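Local coordinates for protein Tox3 (Phaeosphaeria nodorum, PDB 6WES) that acts as a necrotrophic effector of a wheat-infecting fungus, a secreted beta-barrel toxin whose effect probably depends on recognition through the host sensitivity gene Snn3, at residues R25-P34 against L45-V55; P122-V130 against V142-A153. One frame throughout, in Å; residues are numbered along the deposited sequence.

Contact 1 and contact 2 are two antiparallel pairings within one beta barrel, in series along the chain: the hairpin of 25-34 with 45-55 is complete before 122-130 meets 142-153. Their centres lie about 19 Å apart. Strand 2-16 joins them, pairing with strand 23-36 on one edge and with strand 144-153 on the other. The two also touch directly, R25 CG lying 4.0 Å from M127 CE. The centre of contact 1 lies about 8 Å from the centre of the chain, that of contact 2 about 12 Å. Contact 1 sends valines and W49 inward; contact 2 is bridged by water over part of its length and tied to C17 through the disulfide of C146.

Contact 1: R25-P34 against L45-V55; sequences RDVKVRADIP and LRVTWSNALNV
Strands 25-32 and 45-51 run antiparallel, their axes 4.6 Å apart at closest and 159° between directions, with R30-S50 and D32-T48 as hydrogen-bonded pairs. Beyond S50 the register slips by one residue at a classic beta bulge: A52 N and L53 N both donate to K28 O, from the same face of its carbonyl plane. N51 carries its carboxamide forward across the corner, where OD1 accepts from V55 N at 2.8 Å. Past the bulge, N54 ND2 gives D26 O a nearly straight bond of 2.9 Å, the acceptor lying close to the amide plane.

Inward, A31 CB sits over one face of the W49 indole, 4.0 Å from CE3, while V29 CG2 meets the ring at its edge, 3.9 Å from CZ3. V29 CG1 instead turns to V55 CG2, which also packs on V27 CG1 at 3.6 Å; F9 and A77 extend this apolar layer. On the other face R30, extended with CG anti to its backbone N (chi1 173°), grips D32 side-on, NE to OD2 and NH2 to OD1 (2.9 Å). One water is hydrogen-bonded to D32 OD2, T48 O and S50 OG. Here too K28 CB packs on L53 CB at 3.8 Å, the lysine NZ going on to E158 O.

The chemistry largely divides by face: hydrocarbon packs inward, whereas outward a bidentate salt bridge, which should fix guanidinium against carboxylate, is tied by water to the neighbouring strand.

Contact 2: P122-V130 against V142-A153; sequences PQRPTMHEV and VFLECSTRTYGA
The hairpin of strands 126-133 and 144-153 supplies one antiparallel pairing of the barrel, regular at one end and water-bridged at the other. In the regular part E129 and L144 exchange two backbone bonds, and C146 N donates to M127 O at 2.9 Å. H128 and E145 form the adjoining non-hydrogen-bonded pair, their side chains side by side and pointing the same way, with the imidazole and carboxylate planes 64° apart. H128 CB packs against F143 CB at 3.5 Å. The imidazole is fixed within its own strand by a 2.7 Å hydrogen bond between NE2 and T126 OG1, while ND1 bonds a water. C146 SG, bonded to C17, lies 3.8 Å from E129 CB and also touches M127 CG; the E129 carboxylate reaches away to Y96.

Beyond C146 the strands separate. One water accepts from M127 N and donates to C146 O; two more link R124 NE to T148 OG1, and R124 NH2 to T148 N. Further on, with CG between the backbone N and the carbonyl carbon (chi1 62°), the Y151 ring is laid against R124: R124 CA sits over the centre of one face, 3.6 Å from the centroid, in a CH-pi contact. P125 CD packs 3.7 Å from Y151 CB, and P122 O meets the ring edge in plane. Backbone pairing near the disulfide that gives way to water bridges and a CH-pi contact makes this an irregular antiparallel beta hairpin, part of the disulfide-bonded beta barrel of the effector.

Contact 1: R25-P34 against L45-V55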
loop_
_atom_site.group_PDB
_atom_site.type_symbol
_atom_site.label_atom_id
_atom_site.label_comp_id
_atom_site.label_asym_id
_atom_site.label_seq_id
_atom_site.Cartn_x
_atom_site.Cartn_y
_atom_site.Cartn_z
ATOM N N ARG A 25 -10.333 -2.038 5.980
ATOM C CA ARG A 25 -9.803 -2.437 4.684
ATOM C C ARG A 25 -8.526 -3.236 4.875
ATOM O O ARG A 25 -7.698 -2.890 5.721
ATOM C CB ARG A 25 -9.422 -1.212 3.841
ATOM C CG ARG A 25 -10.574 -0.254 3.547
ATOM C CD ARG A 25 -11.302 -0.673 2.288
ATOM N NE ARG A 25 -12.254 -1.741 2.538
ATOM C CZ ARG A 25 -12.817 -2.452 1.563
ATOM N NH1 ARG A 25 -13.685 -3.414 1.841
ATOM N NH2 ARG A 25 -12.513 -2.190 0.302
ATOM N N ASP A 26 -8.347 -4.266 4.046
ATOM C CA ASP A 26 -7.099 -5.013 3.936
ATOM C C ASP A 26 -6.440 -4.631 2.615
ATOM O O ASP A 26 -7.104 -4.615 1.579
ATOM C CB ASP A 26 -7.361 -6.525 3.914
ATOM C CG ASP A 26 -7.632 -7.106 5.280
ATOM O OD1 ASP A 26 -7.852 -6.331 6.224
ATOM O OD2 ASP A 26 -7.668 -8.354 5.420
ATOM N N VAL A 27 -5.143 -4.347 2.654
ATOM C CA VAL A 27 -4.359 -4.013 1.468
ATOM C C VAL A 27 -3.160 -4.947 1.450
ATOM O O VAL A 27 -2.447 -5.052 2.456
ATOM C CB VAL A 27 -3.896 -2.545 1.502
ATOM C CG1 VAL A 27 -3.083 -2.213 0.259
ATOM C CG2 VAL A 27 -5.095 -1.614 1.594
ATOM N N LYS A 28 -2.949 -5.642 0.343
ATOM C CA LYS A 28 -1.817 -6.556 0.231
ATOM C C LYS A 28 -1.026 -6.241 -1.027
ATOM O O LYS A 28 -1.600 -5.933 -2.080
ATOM C CB LYS A 28 -2.282 -8.020 0.176
ATOM C CG LYS A 28 -2.988 -8.502 1.429
ATOM C CD LYS A 28 -3.440 -9.927 1.254
ATOM C CE LYS A 28 -4.294 -10.397 2.429
ATOM N NZ LYS A 28 -4.705 -11.830 2.252
ATOM N N VAL A 29 0.299 -6.309 -0.909
ATOM C CA VAL A 29 1.185 -6.055 -2.037
ATOM C C VAL A 29 2.228 -7.156 -2.120
ATOM O O VAL A 29 2.483 -7.882 -1.155
ATOM C CB VAL A 29 1.873 -4.683 -1.938
ATOM C CG1 VAL A 29 0.827 -3.556 -1.914
ATOM C CG2 VAL A 29 2.780 -4.610 -0.695
ATOM N N ARG A 30 2.856 -7.257 -3.293
ATOM C CA ARG A 30 3.986 -8.139 -3.525
ATOM C C ARG A 30 5.121 -7.272 -4.043
ATOM O O ARG A 30 4.881 -6.312 -4.790
ATOM C CB ARG A 30 3.604 -9.184 -4.581
ATOM C CG ARG A 30 4.754 -10.068 -5.045
ATOM C CD ARG A 30 4.229 -11.192 -5.886
ATOM N NE ARG A 30 5.322 -11.816 -6.614
ATOM C CZ ARG A 30 5.372 -13.101 -6.943
ATOM N NH1 ARG A 30 4.393 -13.931 -6.596
ATOM N NH2 ARG A 30 6.421 -13.555 -7.605
ATOM N N ALA A 31 6.350 -7.583 -3.632
ATOM C CA ALA A 31 7.541 -6.957 -4.203
ATOM C C ALA A 31 8.382 -8.047 -4.839
ATOM O O ALA A 31 8.626 -9.098 -4.219
ATOM C CB ALA A 31 8.378 -6.216 -3.157
ATOM N N ASP A 32 8.821 -7.816 -6.066
ATOM C CA ASP A 32 9.734 -8.730 -6.735
ATOM C C ASP A 32 11.081 -8.029 -6.847
ATOM O O ASP A 32 11.139 -6.845 -7.224
ATOM C CB ASP A 32 9.183 -9.159 -8.108
ATOM C CG ASP A 32 8.063 -10.209 -7.994
ATOM O OD1 ASP A 32 8.329 -11.431 -8.093
ATOM O OD2 ASP A 32 6.896 -9.818 -7.810
ATOM N N ILE A 33 12.145 -8.732 -6.468
ATOM C CA ILE A 33 13.477 -8.127 -6.365
ATOM C C ILE A 33 14.519 -9.048 -6.988
ATOM O O ILE A 33 15.008 -9.962 -6.311
ATOM C CB ILE A 33 13.869 -7.844 -4.903
ATOM C CG1 ILE A 33 12.724 -7.178 -4.132
ATOM C CG2 ILE A 33 15.130 -6.983 -4.903
ATOM C CD1 ILE A 33 12.051 -8.112 -3.204
ATOM N N PRO A 34 14.881 -8.857 -8.250
ATOM C CA PRO A 34 15.950 -9.655 -8.852
ATOM C C PRO A 34 17.290 -9.308 -8.226
ATOM O O PRO A 34 17.510 -8.194 -7.737
ATOM C CB PRO A 34 15.941 -9.213 -10.324
ATOM C CG PRO A 34 14.687 -8.374 -10.519
ATOM C CD PRO A 34 14.284 -7.890 -9.181
ATOM N N LEU A 45 19.330 -2.218 -7.124
ATOM C CA LEU A 45 18.267 -3.216 -7.202
ATOM C C LEU A 45 17.072 -2.613 -7.909
ATOM O O LEU A 45 16.776 -1.433 -7.725
ATOM C CB LEU A 45 17.819 -3.682 -5.805
ATOM C CG LEU A 45 18.912 -4.365 -4.991
ATOM C CD1 LEU A 45 18.401 -4.564 -3.563
ATOM C CD2 LEU A 45 19.263 -5.703 -5.624
ATOM N N ARG A 46 16.390 -3.405 -8.714
ATOM C CA ARG A 46 15.200 -2.966 -9.430
ATOM C C ARG A 46 14.006 -3.692 -8.818
ATOM O O ARG A 46 13.778 -4.875 -9.104
ATOM C CB ARG A 46 15.351 -3.271 -10.915
ATOM C CG ARG A 46 16.397 -2.393 -11.569
ATOM C CD ARG A 46 16.613 -2.756 -13.027
ATOM N NE ARG A 46 17.762 -2.037 -13.579
ATOM C CZ ARG A 46 19.021 -2.455 -13.476
ATOM N NH1 ARG A 46 19.298 -3.592 -12.843
ATOM N NH2 ARG A 46 20.006 -1.738 -14.005
ATOM N N VAL A 47 13.242 -2.975 -7.990
ATOM C CA VAL A 47 12.093 -3.521 -7.276
ATOM C C VAL A 47 10.834 -3.263 -8.095
ATOM O O VAL A 47 10.621 -2.143 -8.585
ATOM C CB VAL A 47 11.982 -2.883 -5.879
ATOM C CG1 VAL A 47 10.719 -3.317 -5.174
ATOM C CG2 VAL A 47 13.211 -3.230 -5.026
ATOM N N THR A 48 9.996 -4.283 -8.240
ATOM C CA THR A 48 8.666 -4.110 -8.825
ATOM C C THR A 48 7.630 -4.403 -7.749
ATOM O O THR A 48 7.524 -5.544 -7.281
ATOM C CB THR A 48 8.479 -5.066 -10.004
ATOM O OG1 THR A 48 9.409 -4.715 -11.044
ATOM C CG2 THR A 48 7.042 -5.009 -10.581
ATOM N N TRP A 49 6.850 -3.395 -7.377
ATOM C CA TRP A 49 5.706 -3.596 -6.486
ATOM C C TRP A 49 4.489 -3.948 -7.329
ATOM O O TRP A 49 4.297 -3.378 -8.423
ATOM C CB TRP A 49 5.383 -2.308 -5.728
ATOM C CG TRP A 49 6.447 -1.804 -4.782
ATOM C CD1 TRP A 49 7.395 -0.866 -5.044
ATOM C CD2 TRP A 49 6.611 -2.170 -3.407
ATOM N NE1 TRP A 49 8.144 -0.616 -3.918
ATOM C CE2 TRP A 49 7.680 -1.406 -2.902
ATOM C CE3 TRP A 49 5.944 -3.059 -2.556
ATOM C CZ2 TRP A 49 8.099 -1.497 -1.577
ATOM C CZ3 TRP A 49 6.355 -3.141 -1.233
ATOM C CH2 TRP A 49 7.428 -2.369 -0.765
ATOM N N SER A 50 3.638 -4.832 -6.816
ATOM C CA SER A 50 2.418 -5.177 -7.536
ATOM C C SER A 50 1.274 -5.429 -6.563
ATOM O O SER A 50 1.476 -5.692 -5.375
ATOM C CB SER A 50 2.618 -6.384 -8.453
ATOM O OG SER A 50 2.981 -7.516 -7.688
ATOM N N ASN A 51 0.056 -5.332 -7.091
ATOM C CA ASN A 51 -1.143 -5.566 -6.297
ATOM C C ASN A 51 -1.267 -7.041 -5.936
ATOM O O ASN A 51 -1.112 -7.920 -6.796
ATOM C CB ASN A 51 -2.368 -5.187 -7.137
ATOM C CG ASN A 51 -3.679 -5.464 -6.409
ATOM O OD1 ASN A 51 -3.796 -5.225 -5.211
ATOM N ND2 ASN A 51 -4.665 -5.962 -7.133
ATOM N N ALA A 52 -1.549 -7.321 -4.666
ATOM C CA ALA A 52 -2.083 -8.612 -4.257
ATOM C C ALA A 52 -3.530 -8.523 -3.790
ATOM O O ALA A 52 -4.299 -9.453 -4.031
ATOM C CB ALA A 52 -1.198 -9.260 -3.176
ATOM N N LEU A 53 -3.930 -7.418 -3.165
ATOM C CA LEU A 53 -5.333 -7.199 -2.811
ATOM C C LEU A 53 -5.564 -5.714 -2.616
ATOM O O LEU A 53 -4.885 -5.091 -1.795
ATOM C CB LEU A 53 -5.698 -7.927 -1.519
ATOM C CG LEU A 53 -7.102 -7.589 -1.004
ATOM C CD1 LEU A 53 -8.144 -8.141 -1.944
ATOM C CD2 LEU A 53 -7.303 -8.134 0.395
ATOM N N ASN A 54 -6.551 -5.172 -3.328
ATOM C CA ASN A 54 -7.113 -3.837 -3.130
ATOM C C ASN A 54 -6.203 -2.691 -3.534
ATOM O O ASN A 54 -6.468 -1.548 -3.162
ATOM C CB ASN A 54 -7.656 -3.622 -1.715
ATOM C CG ASN A 54 -8.987 -4.292 -1.514
ATOM O OD1 ASN A 54 -9.756 -4.463 -2.466
ATOM N ND2 ASN A 54 -9.278 -4.676 -0.282
ATOM N N VAL A 55 -5.160 -2.909 -4.318
ATOM C CA VAL A 55 -4.347 -1.798 -4.798
ATOM C C VAL A 55 -4.759 -1.452 -6.220
ATOM O O VAL A 55 -4.589 -2.260 -7.145
ATOM C CB VAL A 55 -2.842 -2.085 -4.705
ATOM C CG1 VAL A 55 -2.053 -0.838 -5.133
ATOM C CG2 VAL A 55 -2.465 -2.503 -3.310
HETATM O O HOH W 1 5.705 -7.529 -7.918
HETATM O O HOH W 2 17.694 -5.961 -9.203
#

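Contact 2: P122-V130 against V142-A153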
loop_
_atom_site.group_PDB
_atom_site.type_symbol
_atom_site.label_atom_id
_atom_site.label_comp_id
_atom_site.label_asym_id
_atom_site.label_seq_id
_atom_site.Cartn_x
_atom_site.Cartn_y
_atom_site.Cartn_z
ATOM N N PRO A 122 4.074 -2.573 10.206
ATOM C CA PRO A 122 2.921 -1.888 9.603
ATOM C C PRO A 122 3.138 -0.390 9.657
ATOM O O PRO A 122 3.654 0.150 10.642
ATOM C CB PRO A 122 1.752 -2.310 10.498
ATOM C CG PRO A 122 2.248 -3.570 11.197
ATOM C CD PRO A 122 3.712 -3.381 11.379
ATOM N N GLN A 123 2.777 0.278 8.570
ATOM C CA GLN A 123 2.882 1.723 8.504
ATOM C C GLN A 123 1.493 2.333 8.510
ATOM O O GLN A 123 0.543 1.766 7.953
ATOM C CB GLN A 123 3.649 2.158 7.268
ATOM C CG GLN A 123 5.159 1.966 7.450
ATOM C CD GLN A 123 5.917 2.583 6.310
ATOM O OE1 GLN A 123 6.231 1.899 5.341
ATOM N NE2 GLN A 123 6.188 3.882 6.395
ATOM N N ARG A 124 1.384 3.484 9.148
ATOM C CA ARG A 124 0.094 4.148 9.309
ATOM C C ARG A 124 -0.440 4.635 7.969
ATOM O O ARG A 124 0.240 5.407 7.273
ATOM C CB ARG A 124 0.268 5.347 10.242
ATOM C CG ARG A 124 -1.033 6.087 10.591
ATOM C CD ARG A 124 -0.758 7.273 11.555
ATOM N NE ARG A 124 -1.974 8.035 11.864
ATOM C CZ ARG A 124 -2.128 8.797 12.946
ATOM N NH1 ARG A 124 -1.145 8.913 13.832
ATOM N NH2 ARG A 124 -3.271 9.438 13.148
ATOM N N PRO A 125 -1.637 4.226 7.564
ATOM C CA PRO A 125 -2.251 4.735 6.338
ATOM C C PRO A 125 -3.103 5.961 6.651
ATOM O O PRO A 125 -3.284 6.335 7.809
ATOM C CB PRO A 125 -3.154 3.572 5.929
ATOM C CG PRO A 125 -3.631 3.004 7.267
ATOM C CD PRO A 125 -2.445 3.164 8.213
ATOM N N THR A 126 -3.610 6.592 5.600
ATOM C CA THR A 126 -4.622 7.629 5.744
ATOM C C THR A 126 -5.784 7.320 4.815
ATOM O O THR A 126 -5.601 6.732 3.746
ATOM C CB THR A 126 -4.073 9.013 5.420
ATOM O OG1 THR A 126 -3.600 9.052 4.062
ATOM C CG2 THR A 126 -2.939 9.377 6.384
ATOM N N MET A 127 -6.984 7.706 5.217
ATOM C CA MET A 127 -8.164 7.566 4.382
ATOM C C MET A 127 -8.769 8.938 4.169
ATOM O O MET A 127 -8.632 9.835 5.010
ATOM C CB MET A 127 -9.212 6.635 4.995
ATOM C CG MET A 127 -10.394 6.333 4.047
ATOM S SD MET A 127 -11.540 5.088 4.672
ATOM C CE MET A 127 -10.475 3.644 4.426
ATOM N N HIS A 128 -9.427 9.094 3.030
ATOM C CA HIS A 128 -9.926 10.367 2.549
ATOM C C HIS A 128 -11.317 10.121 1.987
ATOM O O HIS A 128 -11.547 9.092 1.351
ATOM C CB HIS A 128 -8.926 10.863 1.478
ATOM C CG HIS A 128 -7.514 10.887 1.986
ATOM N ND1 HIS A 128 -6.964 12.013 2.552
ATOM C CD2 HIS A 128 -6.570 9.913 2.084
ATOM C CE1 HIS A 128 -5.734 11.746 2.957
ATOM N NE2 HIS A 128 -5.472 10.473 2.694
ATOM N N GLU A 129 -12.257 11.025 2.265
ATOM C CA GLU A 129 -13.664 10.803 1.936
ATOM C C GLU A 129 -14.245 12.045 1.267
ATOM O O GLU A 129 -13.965 13.174 1.685
ATOM C CB GLU A 129 -14.479 10.526 3.242
ATOM C CG GLU A 129 -16.017 10.377 3.078
ATOM C CD GLU A 129 -16.816 10.392 4.415
ATOM O OE1 GLU A 129 -16.800 11.424 5.092
ATOM O OE2 GLU A 129 -17.453 9.385 4.775
ATOM N N VAL A 130 -15.066 11.850 0.229
ATOM C CA VAL A 130 -15.884 12.928 -0.329
ATOM C C VAL A 130 -17.295 12.386 -0.529
ATOM O O VAL A 130 -17.466 11.294 -1.080
ATOM C CB VAL A 130 -15.282 13.517 -1.633
ATOM C CG1 VAL A 130 -14.993 12.444 -2.682
ATOM C CG2 VAL A 130 -16.145 14.674 -2.194
ATOM N N VAL A 142 -11.120 15.750 -4.983
ATOM C CA VAL A 142 -10.772 16.407 -3.723
ATOM C C VAL A 142 -11.412 15.582 -2.612
ATOM O O VAL A 142 -12.392 14.873 -2.841
ATOM C CB VAL A 142 -11.284 17.874 -3.706
ATOM C CG1 VAL A 142 -12.817 17.912 -3.566
ATOM C CG2 VAL A 142 -10.595 18.684 -2.594
ATOM N N PHE A 143 -10.855 15.675 -1.396
ATOM C CA PHE A 143 -11.281 14.832 -0.278
ATOM C C PHE A 143 -11.101 15.572 1.044
ATOM O O PHE A 143 -10.307 16.509 1.152
ATOM C CB PHE A 143 -10.394 13.585 -0.151
ATOM C CG PHE A 143 -10.473 12.618 -1.309
ATOM C CD1 PHE A 143 -11.474 11.662 -1.385
ATOM C CD2 PHE A 143 -9.502 12.639 -2.303
ATOM C CE1 PHE A 143 -11.500 10.741 -2.429
ATOM C CE2 PHE A 143 -9.521 11.734 -3.355
ATOM C CZ PHE A 143 -10.522 10.791 -3.431
ATOM N N LEU A 144 -11.815 15.104 2.068
ATOM C CA LEU A 144 -11.536 15.443 3.466
ATOM C C LEU A 144 -10.889 14.237 4.142
ATOM O O LEU A 144 -11.386 13.115 4.010
ATOM C CB LEU A 144 -12.837 15.768 4.208
ATOM C CG LEU A 144 -13.619 17.037 3.840
ATOM C CD1 LEU A 144 -15.041 16.995 4.391
ATOM C CD2 LEU A 144 -12.897 18.266 4.351
ATOM N N GLU A 145 -9.814 14.459 4.893
ATOM C CA GLU A 145 -9.134 13.345 5.539
ATOM C C GLU A 145 -9.915 12.842 6.757
ATOM O O GLU A 145 -10.423 13.627 7.559
ATOM C CB GLU A 145 -7.722 13.766 5.958
ATOM C CG GLU A 145 -6.842 12.620 6.432
ATOM C CD GLU A 145 -5.381 13.009 6.558
ATOM O OE1 GLU A 145 -4.899 13.829 5.746
ATOM O OE2 GLU A 145 -4.717 12.490 7.472
ATOM N N CYS A 146 -10.000 11.513 6.882
ATOM C CA CYS A 146 -10.629 10.783 7.973
ATOM C C CYS A 146 -9.640 10.592 9.121
ATOM O O CYS A 146 -8.467 10.950 9.017
ATOM C CB CYS A 146 -11.059 9.416 7.458
ATOM S SG CYS A 146 -12.090 9.430 5.980
ATOM N N SER A 147 -10.094 10.020 10.235
ATOM C CA SER A 147 -9.154 9.642 11.281
ATOM C C SER A 147 -8.897 8.139 11.255
ATOM O O SER A 147 -9.791 7.338 10.973
ATOM C CB SER A 147 -9.622 10.107 12.666
ATOM O OG SER A 147 -10.944 9.662 12.925
ATOM N N THR A 148 -7.644 7.763 11.499
ATOM C CA THR A 148 -7.253 6.360 11.535
ATOM C C THR A 148 -7.539 5.831 12.936
ATOM O O THR A 148 -7.015 6.361 13.926
ATOM C CB THR A 148 -5.775 6.235 11.167
ATOM O OG1 THR A 148 -5.573 6.780 9.856
ATOM C CG2 THR A 148 -5.308 4.762 11.181
ATOM N N ARG A 149 -8.378 4.800 13.038
ATOM C CA ARG A 149 -8.663 4.221 14.343
ATOM C C ARG A 149 -7.577 3.255 14.769
ATOM O O ARG A 149 -7.159 3.272 15.924
ATOM C CB ARG A 149 -10.014 3.527 14.356
ATOM C CG ARG A 149 -10.498 3.503 15.812
ATOM C CD ARG A 149 -11.603 2.578 16.025
ATOM N NE ARG A 149 -12.794 3.042 15.341
ATOM C CZ ARG A 149 -13.889 2.314 15.267
ATOM N NH1 ARG A 149 -13.932 1.137 15.881
ATOM N NH2 ARG A 149 -14.929 2.764 14.589
ATOM N N THR A 150 -7.114 2.410 13.851
ATOM C CA THR A 150 -6.070 1.449 14.171
ATOM C C THR A 150 -5.536 0.895 12.856
ATOM O O THR A 150 -6.163 1.050 11.810
ATOM C CB THR A 150 -6.582 0.338 15.100
ATOM O OG1 THR A 150 -5.469 -0.455 15.520
ATOM C CG2 THR A 150 -7.632 -0.545 14.431
ATOM N N TYR A 151 -4.371 0.250 12.927
ATOM C CA TYR A 151 -3.801 -0.427 11.766
ATOM C C TYR A 151 -2.841 -1.494 12.269
ATOM O O TYR A 151 -2.344 -1.420 13.401
ATOM C CB TYR A 151 -3.113 0.547 10.796
ATOM C CG TYR A 151 -1.946 1.269 11.400
ATOM C CD1 TYR A 151 -2.129 2.398 12.167
ATOM C CD2 TYR A 151 -0.638 0.815 11.209
ATOM C CE1 TYR A 151 -1.055 3.055 12.736
ATOM C CE2 TYR A 151 0.446 1.486 11.794
ATOM C CZ TYR A 151 0.208 2.602 12.540
ATOM O OH TYR A 151 1.243 3.306 13.135
ATOM N N GLY A 152 -2.572 -2.489 11.430
ATOM C CA GLY A 152 -1.661 -3.543 11.846
ATOM C C GLY A 152 -1.586 -4.638 10.811
ATOM O O GLY A 152 -2.138 -4.502 9.717
ATOM N N ALA A 153 -0.855 -5.695 11.146
ATOM C CA ALA A 153 -0.678 -6.804 10.218
ATOM C C ALA A 153 -1.994 -7.543 10.001
ATOM O O ALA A 153 -2.882 -7.547 10.853
ATOM C CB ALA A 153 0.353 -7.773 10.796
HETATM O O HOH W 3 -3.309 8.613 9.788
HETATM O O HOH W 4 -5.660 9.743 11.879
HETATM O O HOH W 5 -6.692 9.007 7.977
HETATM O O HOH W 6 -7.598 14.864 1.937
#